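Long-range contacts in sialidase B (Streptococcus pneumoniae serotype 4, PDB 4XJW), which cleaves terminal sialic acid residues from oligosaccharides, glycoproteins and glycolipids as a family 33 glycosidase and intramolecular trans-sialidase: residues 563-568 / 588-593; 515-520 / 596-601; 29-34 / 112-117; 2-7 / 172-177. The protein carries 1 engineered substitution. All blocks are in the same frame, centred on the assembly; numbering follows the deposited sequence.

Contact 1 of 4, residues 563-568 / 588-593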
# COMPACT_ATOMS: atom_id res chain seq x y z
N LEU A 563 4.39 -18.19 24.81
CA LEU A 563 5.82 -18.13 25.11
C LEU A 563 6.60 -18.71 23.95
O LEU A 563 6.14 -19.63 23.27
CB LEU A 563 6.15 -18.94 26.37
CG LEU A 563 5.47 -18.56 27.68
CD1 LEU A 563 6.02 -19.41 28.83
CD2 LEU A 563 5.62 -17.08 27.99
N ILE A 564 7.79 -18.16 23.72
CA ILE A 564 8.74 -18.70 22.76
C ILE A 564 10.04 -18.88 23.54
O ILE A 564 10.49 -17.96 24.21
CB ILE A 564 8.95 -17.74 21.56
CG1 ILE A 564 7.64 -17.56 20.78
CG2 ILE A 564 10.04 -18.27 20.63
CD1 ILE A 564 7.74 -16.56 19.61
N ASP A 565 10.60 -20.09 23.49
CA ASP A 565 11.78 -20.44 24.29
C ASP A 565 11.55 -20.15 25.77
O ASP A 565 12.46 -19.74 26.49
CB ASP A 565 13.02 -19.69 23.79
CG ASP A 565 13.45 -20.12 22.40
OD1 ASP A 565 13.07 -21.24 21.98
OD2 ASP A 565 14.16 -19.34 21.73
N GLY A 566 10.31 -20.35 26.22
CA GLY A 566 9.95 -20.14 27.61
C GLY A 566 9.91 -18.68 28.04
O GLY A 566 9.88 -18.38 29.23
N LYS A 567 9.92 -17.77 27.07
CA LYS A 567 9.92 -16.34 27.37
C LYS A 567 8.81 -15.61 26.63
O LYS A 567 8.29 -16.10 25.62
CB LYS A 567 11.28 -15.72 27.02
CG LYS A 567 12.47 -16.45 27.64
CD LYS A 567 13.71 -15.57 27.72
CE LYS A 567 13.64 -14.64 28.92
NZ LYS A 567 14.81 -13.73 28.97
N GLU A 568 8.42 -14.45 27.14
CA GLU A 568 7.40 -13.65 26.47
C GLU A 568 8.05 -13.01 25.26
O GLU A 568 9.24 -12.68 25.27
CB GLU A 568 6.83 -12.61 27.42
CG GLU A 568 6.17 -13.24 28.64
CD GLU A 568 5.63 -12.23 29.62
OE1 GLU A 568 5.39 -11.07 29.21
OE2 GLU A 568 5.45 -12.59 30.80
N VAL A 588 11.89 -11.53 15.95
CA VAL A 588 11.31 -12.00 17.20
C VAL A 588 12.21 -11.65 18.38
O VAL A 588 13.39 -12.02 18.38
CB VAL A 588 11.09 -13.52 17.17
CG1 VAL A 588 10.47 -14.00 18.47
CG2 VAL A 588 10.22 -13.94 15.98
N GLY A 589 11.67 -10.92 19.35
CA GLY A 589 12.43 -10.56 20.54
C GLY A 589 11.84 -11.19 21.79
O GLY A 589 10.62 -11.24 21.95
N LEU A 590 12.71 -11.67 22.68
CA LEU A 590 12.26 -12.26 23.94
C LEU A 590 12.50 -11.28 25.08
O LEU A 590 13.56 -10.66 25.16
CB LEU A 590 13.00 -13.57 24.21
CG LEU A 590 13.02 -14.58 23.07
CD1 LEU A 590 13.66 -15.88 23.50
CD2 LEU A 590 11.61 -14.83 22.55
N VAL A 591 11.51 -11.15 25.96
CA VAL A 591 11.57 -10.17 27.04
C VAL A 591 12.31 -10.72 28.26
O VAL A 591 12.02 -11.82 28.74
CB VAL A 591 10.15 -9.71 27.48
CG1 VAL A 591 10.24 -8.70 28.61
CG2 VAL A 591 9.40 -9.12 26.29
N ASN A 592 13.28 -9.94 28.73
CA ASN A 592 13.96 -10.20 29.99
C ASN A 592 13.11 -9.62 31.11
O ASN A 592 13.00 -8.40 31.24
CB ASN A 592 15.35 -9.56 29.97
CG ASN A 592 16.20 -9.94 31.17
OD1 ASN A 592 15.69 -10.42 32.17
ND2 ASN A 592 17.50 -9.71 31.06
N LYS A 593 12.50 -10.48 31.92
CA LYS A 593 11.58 -10.04 32.97
C LYS A 593 12.26 -9.20 34.06
O LYS A 593 11.59 -8.53 34.84
CB LYS A 593 10.88 -11.24 33.61
CG LYS A 593 10.07 -12.07 32.63
CD LYS A 593 8.93 -11.27 32.00
CE LYS A 593 7.84 -10.95 33.02
NZ LYS A 593 6.66 -10.27 32.40
O HOH W 1 9.86 -13.28 29.38

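Contact 2 of 4, residues 515-520 / 596-601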
# COMPACT_ATOMS: atom_id res chain seq x y z
N ARG A 515 5.36 -0.59 25.46
CA ARG A 515 6.53 -0.16 24.71
C ARG A 515 6.12 0.27 23.31
O ARG A 515 5.40 -0.44 22.62
CB ARG A 515 7.62 -1.21 24.64
CG ARG A 515 8.85 -0.70 23.87
CD ARG A 515 10.12 -1.33 24.34
NE ARG A 515 10.30 -1.10 25.77
CZ ARG A 515 11.05 -1.86 26.54
NH1 ARG A 515 11.70 -2.90 26.03
NH2 ARG A 515 11.15 -1.60 27.84
N THR A 516 6.58 1.46 22.92
CA THR A 516 6.30 2.02 21.60
C THR A 516 7.55 1.95 20.75
O THR A 516 8.60 2.43 21.18
CB THR A 516 5.86 3.47 21.74
OG1 THR A 516 4.70 3.55 22.57
CG2 THR A 516 5.54 4.06 20.37
N PHE A 517 7.45 1.35 19.57
CA PHE A 517 8.54 1.31 18.60
C PHE A 517 8.25 2.31 17.50
O PHE A 517 7.12 2.38 17.01
CB PHE A 517 8.69 -0.10 18.00
CG PHE A 517 8.94 -1.16 19.04
CD1 PHE A 517 10.23 -1.41 19.51
CD2 PHE A 517 7.89 -1.90 19.55
CE1 PHE A 517 10.46 -2.38 20.45
CE2 PHE A 517 8.12 -2.87 20.51
CZ PHE A 517 9.40 -3.11 20.97
N PHE A 518 9.23 3.12 17.12
CA PHE A 518 8.96 4.13 16.11
C PHE A 518 10.10 4.44 15.15
O PHE A 518 11.27 4.25 15.44
CB PHE A 518 8.38 5.42 16.72
CG PHE A 518 9.32 6.15 17.66
CD1 PHE A 518 9.54 5.69 18.94
CD2 PHE A 518 9.95 7.32 17.24
CE1 PHE A 518 10.38 6.38 19.81
CE2 PHE A 518 10.78 8.01 18.10
CZ PHE A 518 11.00 7.54 19.39
N ARG A 519 9.68 4.90 13.98
CA ARG A 519 10.56 5.28 12.89
C ARG A 519 11.27 6.59 13.23
O ARG A 519 10.67 7.48 13.85
CB ARG A 519 9.68 5.45 11.64
CG ARG A 519 10.35 6.05 10.42
CD ARG A 519 9.31 6.20 9.33
NE ARG A 519 9.82 7.00 8.22
CZ ARG A 519 9.11 7.29 7.13
NH1 ARG A 519 7.88 6.84 7.01
NH2 ARG A 519 9.65 8.03 6.17
N THR A 520 12.54 6.71 12.81
CA THR A 520 13.34 7.91 13.06
C THR A 520 14.10 8.34 11.80
O THR A 520 13.88 7.81 10.71
CB THR A 520 14.39 7.72 14.17
OG1 THR A 520 15.44 6.85 13.72
CG2 THR A 520 13.76 7.15 15.43
N ASP A 596 12.56 -5.59 31.67
CA ASP A 596 11.74 -5.38 30.48
C ASP A 596 12.56 -5.14 29.22
O ASP A 596 12.04 -4.63 28.23
CB ASP A 596 10.74 -4.24 30.70
CG ASP A 596 9.70 -4.56 31.75
OD1 ASP A 596 9.15 -5.67 31.73
OD2 ASP A 596 9.43 -3.68 32.60
N SER A 597 13.85 -5.48 29.25
CA SER A 597 14.65 -5.38 28.04
C SER A 597 14.31 -6.54 27.11
O SER A 597 13.73 -7.55 27.54
CB SER A 597 16.15 -5.36 28.36
OG SER A 597 16.60 -6.62 28.83
N ILE A 598 14.65 -6.39 25.83
CA ILE A 598 14.30 -7.37 24.81
C ILE A 598 15.53 -7.85 24.05
O ILE A 598 16.30 -7.03 23.52
CB ILE A 598 13.30 -6.78 23.79
CG1 ILE A 598 12.02 -6.31 24.49
CG2 ILE A 598 12.98 -7.79 22.70
CD1 ILE A 598 10.99 -5.69 23.56
N ASP A 599 15.72 -9.17 24.00
CA ASP A 599 16.77 -9.78 23.20
C ASP A 599 16.23 -10.18 21.84
O ASP A 599 15.45 -11.13 21.74
CB ASP A 599 17.36 -11.00 23.92
CG ASP A 599 18.23 -11.85 23.01
OD1 ASP A 599 18.96 -11.29 22.16
OD2 ASP A 599 18.18 -13.09 23.14
N TRP A 600 16.63 -9.46 20.80
CA TRP A 600 16.19 -9.77 19.44
C TRP A 600 16.92 -11.00 18.90
O TRP A 600 18.03 -10.92 18.38
CB TRP A 600 16.35 -8.55 18.53
CG TRP A 600 15.66 -7.36 19.12
CD1 TRP A 600 16.23 -6.32 19.78
CD2 TRP A 600 14.24 -7.11 19.14
NE1 TRP A 600 15.27 -5.43 20.20
CE2 TRP A 600 14.04 -5.89 19.81
CE3 TRP A 600 13.13 -7.80 18.64
CZ2 TRP A 600 12.77 -5.35 20.00
CZ3 TRP A 600 11.88 -7.26 18.84
CH2 TRP A 600 11.70 -6.05 19.51
N LYS A 601 16.27 -12.14 19.06
CA LYS A 601 16.92 -13.44 18.92
C LYS A 601 16.79 -14.08 17.53
O LYS A 601 17.71 -14.75 17.06
CB LYS A 601 16.36 -14.38 19.98
CG LYS A 601 17.01 -15.75 20.04
CD LYS A 601 16.45 -16.51 21.25
CE LYS A 601 17.10 -17.87 21.44
NZ LYS A 601 16.59 -18.52 22.68

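Contact 3 of 4, residues 29-34 / 112-117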
# COMPACT_ATOMS: atom_id res chain seq x y z
N GLY A 29 1.99 -18.27 -37.15
CA GLY A 29 1.02 -17.22 -36.97
C GLY A 29 1.64 -16.10 -36.15
O GLY A 29 2.79 -16.21 -35.70
N GLU A 30 0.87 -15.05 -35.93
CA GLU A 30 1.42 -13.83 -35.35
C GLU A 30 1.11 -13.64 -33.87
O GLU A 30 1.56 -12.66 -33.26
CB GLU A 30 0.94 -12.61 -36.14
CG GLU A 30 1.49 -12.55 -37.56
CD GLU A 30 0.83 -11.46 -38.37
OE1 GLU A 30 -0.36 -11.20 -38.12
OE2 GLU A 30 1.50 -10.88 -39.25
N SER A 31 0.36 -14.57 -33.29
CA SER A 31 0.01 -14.49 -31.88
C SER A 31 0.58 -15.67 -31.10
O SER A 31 0.46 -16.82 -31.53
CB SER A 31 -1.50 -14.39 -31.71
OG SER A 31 -1.99 -13.19 -32.27
N GLN A 32 1.16 -15.39 -29.95
CA GLN A 32 1.76 -16.43 -29.12
C GLN A 32 1.51 -16.17 -27.64
O GLN A 32 1.34 -15.02 -27.22
CB GLN A 32 3.27 -16.54 -29.36
CG GLN A 32 3.68 -17.46 -30.52
CD GLN A 32 3.48 -16.82 -31.89
OE1 GLN A 32 3.59 -15.61 -32.05
NE2 GLN A 32 3.20 -17.66 -32.89
N THR A 33 1.50 -17.24 -26.86
CA THR A 33 1.44 -17.13 -25.42
C THR A 33 2.54 -17.99 -24.85
O THR A 33 2.71 -19.14 -25.27
CB THR A 33 0.08 -17.60 -24.88
OG1 THR A 33 -0.93 -16.71 -25.36
CG2 THR A 33 0.06 -17.61 -23.36
N VAL A 34 3.31 -17.44 -23.91
CA VAL A 34 4.34 -18.19 -23.21
C VAL A 34 3.89 -18.38 -21.77
O VAL A 34 3.51 -17.41 -21.10
CB VAL A 34 5.69 -17.45 -23.24
CG1 VAL A 34 6.74 -18.25 -22.48
CG2 VAL A 34 6.14 -17.21 -24.67
N SER A 112 1.13 -12.33 -26.51
CA SER A 112 1.47 -11.48 -27.65
C SER A 112 0.33 -11.57 -28.67
O SER A 112 0.20 -12.57 -29.38
CB SER A 112 2.80 -11.95 -28.26
OG SER A 112 3.22 -11.13 -29.33
N ASP A 113 -0.49 -10.52 -28.72
CA ASP A 113 -1.79 -10.57 -29.40
C ASP A 113 -1.79 -9.70 -30.65
O ASP A 113 -1.90 -8.48 -30.57
CB ASP A 113 -2.88 -10.10 -28.43
CG ASP A 113 -4.28 -10.31 -28.97
OD1 ASP A 113 -4.44 -10.61 -30.17
OD2 ASP A 113 -5.24 -10.15 -28.18
N SER A 114 -1.68 -10.34 -31.81
CA SER A 114 -1.61 -9.61 -33.08
C SER A 114 -2.90 -8.88 -33.46
O SER A 114 -2.85 -7.77 -34.01
CB SER A 114 -1.14 -10.53 -34.22
OG SER A 114 -1.99 -11.65 -34.40
N LYS A 115 -4.05 -9.47 -33.15
CA LYS A 115 -5.31 -8.83 -33.53
C LYS A 115 -5.60 -7.56 -32.72
O LYS A 115 -6.12 -6.59 -33.27
CB LYS A 115 -6.48 -9.81 -33.45
CG LYS A 115 -6.46 -10.85 -34.57
CD LYS A 115 -7.76 -10.82 -35.38
CE LYS A 115 -8.10 -12.20 -35.94
NZ LYS A 115 -9.35 -12.20 -36.75
N ASP A 116 -5.25 -7.56 -31.43
CA ASP A 116 -5.43 -6.35 -30.61
C ASP A 116 -4.15 -5.53 -30.50
O ASP A 116 -4.13 -4.48 -29.83
CB ASP A 116 -5.96 -6.68 -29.22
CG ASP A 116 -7.42 -7.08 -29.24
OD1 ASP A 116 -8.04 -7.03 -30.33
OD2 ASP A 116 -7.96 -7.44 -28.16
N LYS A 117 -3.09 -6.01 -31.15
CA LYS A 117 -1.79 -5.34 -31.17
C LYS A 117 -1.30 -5.04 -29.77
O LYS A 117 -0.76 -3.96 -29.51
CB LYS A 117 -1.84 -4.03 -31.96
CG LYS A 117 -2.26 -4.19 -33.41
CD LYS A 117 -2.12 -2.85 -34.12
CE LYS A 117 -2.08 -3.02 -35.62
NZ LYS A 117 -1.67 -1.75 -36.28
O HOH W 2 3.45 -12.87 -31.37
O HOH W 3 -4.78 -12.78 -31.69

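Contact 4 of 4, residues 2-7 / 172-177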
# COMPACT_ATOMS: atom_id res chain seq x y z
N SER A 2 -3.63 -26.97 -27.38
CA SER A 2 -2.48 -27.64 -26.78
C SER A 2 -1.23 -26.83 -27.08
O SER A 2 -1.13 -26.18 -28.13
CB SER A 2 -2.32 -29.05 -27.34
OG SER A 2 -1.42 -29.06 -28.44
N PRO A 3 -0.26 -26.85 -26.16
CA PRO A 3 1.01 -26.17 -26.42
C PRO A 3 1.78 -26.83 -27.57
O PRO A 3 1.76 -28.05 -27.70
CB PRO A 3 1.77 -26.34 -25.10
CG PRO A 3 1.15 -27.51 -24.43
CD PRO A 3 -0.30 -27.49 -24.83
N ILE A 4 2.44 -26.01 -28.39
CA ILE A 4 3.25 -26.53 -29.49
C ILE A 4 4.58 -27.03 -28.96
O ILE A 4 5.32 -27.73 -29.65
CB ILE A 4 3.54 -25.44 -30.54
CG1 ILE A 4 4.38 -24.32 -29.93
CG2 ILE A 4 2.23 -24.90 -31.10
CD1 ILE A 4 4.97 -23.35 -30.94
N PHE A 5 4.88 -26.64 -27.72
CA PHE A 5 6.10 -27.07 -27.05
C PHE A 5 5.83 -27.06 -25.55
O PHE A 5 5.10 -26.21 -25.04
CB PHE A 5 7.27 -26.14 -27.36
CG PHE A 5 8.43 -26.32 -26.43
CD1 PHE A 5 9.23 -27.45 -26.50
CD2 PHE A 5 8.70 -25.37 -25.45
CE1 PHE A 5 10.29 -27.62 -25.63
CE2 PHE A 5 9.76 -25.53 -24.58
CZ PHE A 5 10.56 -26.67 -24.67
N GLN A 6 6.42 -28.03 -24.86
CA GLN A 6 6.28 -28.13 -23.42
C GLN A 6 7.41 -28.95 -22.83
O GLN A 6 7.57 -30.13 -23.17
CB GLN A 6 4.93 -28.76 -23.08
CG GLN A 6 4.65 -28.83 -21.59
CD GLN A 6 3.23 -29.23 -21.30
OE1 GLN A 6 2.79 -30.32 -21.65
NE2 GLN A 6 2.48 -28.33 -20.66
N GLY A 7 8.20 -28.33 -21.97
CA GLY A 7 9.34 -29.00 -21.36
C GLY A 7 9.58 -28.48 -19.96
O GLY A 7 9.04 -27.44 -19.59
N LEU A 172 4.49 -23.15 -24.84
CA LEU A 172 4.29 -22.13 -25.86
C LEU A 172 3.02 -22.48 -26.63
O LEU A 172 2.81 -23.65 -26.99
CB LEU A 172 5.50 -22.10 -26.81
CG LEU A 172 5.84 -21.00 -27.82
CD1 LEU A 172 4.67 -20.56 -28.69
CD2 LEU A 172 6.50 -19.81 -27.14
N PHE A 173 2.18 -21.49 -26.89
CA PHE A 173 0.95 -21.68 -27.66
C PHE A 173 0.91 -20.73 -28.85
O PHE A 173 1.30 -19.57 -28.73
CB PHE A 173 -0.27 -21.42 -26.78
CG PHE A 173 -0.27 -22.17 -25.49
CD1 PHE A 173 0.43 -21.70 -24.39
CD2 PHE A 173 -0.96 -23.37 -25.37
CE1 PHE A 173 0.44 -22.39 -23.20
CE2 PHE A 173 -0.96 -24.07 -24.18
CZ PHE A 173 -0.26 -23.58 -23.09
N ASN A 174 0.46 -21.22 -30.00
CA ASN A 174 0.26 -20.36 -31.17
C ASN A 174 -1.10 -19.67 -31.15
O ASN A 174 -1.87 -19.72 -32.12
CB ASN A 174 0.46 -21.15 -32.47
CG ASN A 174 1.93 -21.44 -32.76
OD1 ASN A 174 2.81 -20.61 -32.50
ND2 ASN A 174 2.20 -22.61 -33.32
N LYS A 175 -1.39 -19.01 -30.04
CA LYS A 175 -2.61 -18.26 -29.86
C LYS A 175 -2.37 -17.24 -28.75
O LYS A 175 -1.53 -17.46 -27.88
CB LYS A 175 -3.73 -19.22 -29.45
CG LYS A 175 -5.10 -18.59 -29.28
CD LYS A 175 -6.11 -19.64 -28.81
CE LYS A 175 -7.40 -18.99 -28.35
NZ LYS A 175 -8.32 -19.98 -27.69
N ALA A 176 -3.08 -16.12 -28.82
CA ALA A 176 -3.15 -15.19 -27.69
C ALA A 176 -4.30 -15.65 -26.82
O ALA A 176 -5.47 -15.43 -27.17
CB ALA A 176 -3.38 -13.78 -28.17
N ILE A 177 -4.00 -16.32 -25.70
CA ILE A 177 -5.09 -16.80 -24.85
C ILE A 177 -5.77 -15.64 -24.12
O ILE A 177 -5.14 -14.64 -23.77
CB ILE A 177 -4.64 -17.89 -23.84
CG1 ILE A 177 -3.74 -17.31 -22.75
CG2 ILE A 177 -3.97 -19.07 -24.57
CD1 ILE A 177 -3.49 -18.30 -21.61
O HOH W 4 -0.52 -24.01 -29.61

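Contact 1 of 4, residues 563-568 / 588-593
In the sialidase beta-propeller, the type I' turn from Ile-564 to Lys-567 folds over the last part of strand 584-592, and Leu-590 packs beneath it. Strand 584-592 lies between strands 569-575 and 597-605 in a four-stranded antiparallel sheet of the propeller. The turn is closed by two backbone bonds between Ile-564 and Lys-567. CD2 of Leu-590 lies 3.7 Å from the carbonyl O of Ile-564. CD1 of the same leucine meets CB of Asp-565 at 3.9 Å. The carboxylate of Asp-565 is held elsewhere, by Tyr-602 and Lys-601. Two residues earlier in the strand, CG1 of Val-588 touches CD1 of Ile-564. Lys-567 crosses Leu-590 at about a right angle, CB against CB. Its chain bends at chi3 (80°), which carries CE to 3.3 Å from O of Val-591. The backbones join where N of Val-591 donates to O of Glu-568 at 2.8 Å. A water extends the link, accepting from N of Glu-568 and donating to O of Val-591. Glu-568 also has two lysine partners: OE1 pairs with Lys-559, and OE2 forms a salt bridge with Lys-593. NZ of Lys-593 sits 3.1 Å from OE2 of Glu-568, above the carboxylate plane.

Contact 2 of 4, residues 515-520 / 596-601
Strands 515-518 and 597-601 belong to different sheets of the propeller, and their short axes pass 11.4 Å apart. Their directions differ by 48°. At this spacing side chains must fill the gap, starting with Arg-515 opposite the backbone of Asp-596. NH1 of Arg-515 donates to O of Asp-596 at 2.8 Å; the oxygen lies at the guanidinium edge, tilted somewhat out of its plane. The bond is bent, at 138° at the hydrogen. NH2 of Arg-515 adds a weak bond to the same oxygen at 3.2 Å. NE of Arg-515 bonds to Thr-529, which further fixes the turn of the group, while the carboxylate of Asp-596 leads away to Arg-531 and Arg-510.

Ile-598 comes from the opposite direction and puts CG1 3.8 Å from NH1 of Arg-515. Its CD1 meets the edge of the Phe-517 ring, 4.0 Å from CZ. CG2 of Ile-598 lies over the centre of the Trp-600 ring. The indole is thus covered on one face by its own strand, and it presents CZ2 to CE1 of Phe-517 at 3.8 Å. The two ring planes stand at 73°. CG of Arg-515 covers part of one Phe-517 face. Val-570 and Leu-572 of strand 569-575 touch both aromatic rings.

Just past strand 515-518 lies Arg-519, which probably binds substrate, as in related sialidases, and forms a salt bridge with Glu-503, a predicted active-site residue. The contact combines apolar packing with a buried carbonyl oxygen that accepts one good and one weak hydrogen bond from the same guanidinium. The donor is charged and the acceptor neutral; the nearby Asp-596 carboxylate, not in contact, may add some electrostatic attraction.

Contact 3 of 4, residues 29-34 / 112-117
Ser-31 and Ser-114 meet through their hydroxyls, OG to OG at 2.6 Å. OG of Ser-114 stands between its own backbone N and carbonyl carbon (chi1 59°), which turns it to Ser-31. CB of Glu-30 packs on CB of Ser-114 at 3.5 Å. Beside them, Gln-32 and Ser-112 form an antiparallel hydrogen-bonded pair. N of Gln-32 donates to O of Ser-112 at 3.0 Å, and N of Ser-112 returns a bond to O of Gln-32 at 2.8 Å. CA of Ser-31 also makes a CA-H...O contact with O of Ser-112.

Two waters form the next layer. One donates to O of Glu-30 and OE1 of Gln-32 and accepts from OG of Ser-112. The other bridges OG of Ser-31 and OD1 of Asp-113. NE2 of Gln-32 donates to O of Gly-29 at 3.2 Å and also bonds to Asn-174. O of Gly-29 lies in the Gln-32 amide plane, while NE2 sits above the Gly-29 carbonyl plane.

The contact lies where strand 32-39 begins and strand 102-113 ends, in an antiparallel sheet of the concanavalin-like N-terminal domain. Phe-136 and Pro-138 from a loop touch its serine and glutamate side chains. Strand 166-173 flanks strand 32-39, with Leu-172 against Gln-32.

Contact 4 of 4, residues 2-7 / 172-177
Ile-4 places CG1 between its backbone N and carbonyl carbon (chi1 64°); this rotation lays CG1 and CD1 alongside Leu-172. Leu-172 sends CG anti to its own N (chi1 -166°), and the two chains lie side by side, pointing the same way. Their CD1 atoms are 3.6 Å apart. The other branch of Ile-4, CG2, sits 3.2 Å from ND2 of Asn-174, the two side chains crossing at about a right angle. The amide of Asn-174 is bonded elsewhere, ND2 to Lys-26 and OD1 to Gln-32 and Ser-28. These bonds hold the amide in place against Ile-4.

Pro-3 packs on Phe-173. CB of Pro-3 lies over one face of the ring, 4.1 Å from the centroid, in a CH-pi contact. CD of Pro-3 is closer still to a single ring atom, at 3.5 Å from CE2 of Phe-173.

Two backbone bonds join the segments. N of Ile-4 donates to O of Leu-172 at 2.8 Å, and N of Leu-172 donates to O of Phe-5 at 3.1 Å. A water links O of Ser-2 to N of Asn-174 just beyond the strand end, where Asn-174 centres an inverse gamma turn.

The contact brings the chain's N-terminal residues onto the concanavalin-like N-terminal domain. Strand 5-13 pairs antiparallel with strand 166-173, which is flanked by strand 32-39. Phe-5, Ile-4 and Leu-172 all meet Leu-23 of helix 20-23, while Phe-173 rests on Thr-33 and Val-35 of strand 32-39.

Overall arrangement
The contacts form two touching pairs, with more than 50 Å between the centres of one pair and the other. Contact 1 and the 596-601 side of contact 2 lie in one propeller sheet, and Asp-565 of contact 1 forms a salt bridge with Lys-601 of contact 2. Contacts 3 and 4 share the N-terminal domain sheet, where Thr-33 bonds to Phe-173 and Lys-175. Contact 2 has no exposed touching residue; the others mix buried and exposed ones. It alone joins two sheets, through side chains that meet each other and one backbone carbonyl. Hydroxyls and two waters weigh more in contact 3, apolar side chains in contact 4. Contact 1 adds a salt bridge from partly exposed Glu-568 to exposed Lys-593.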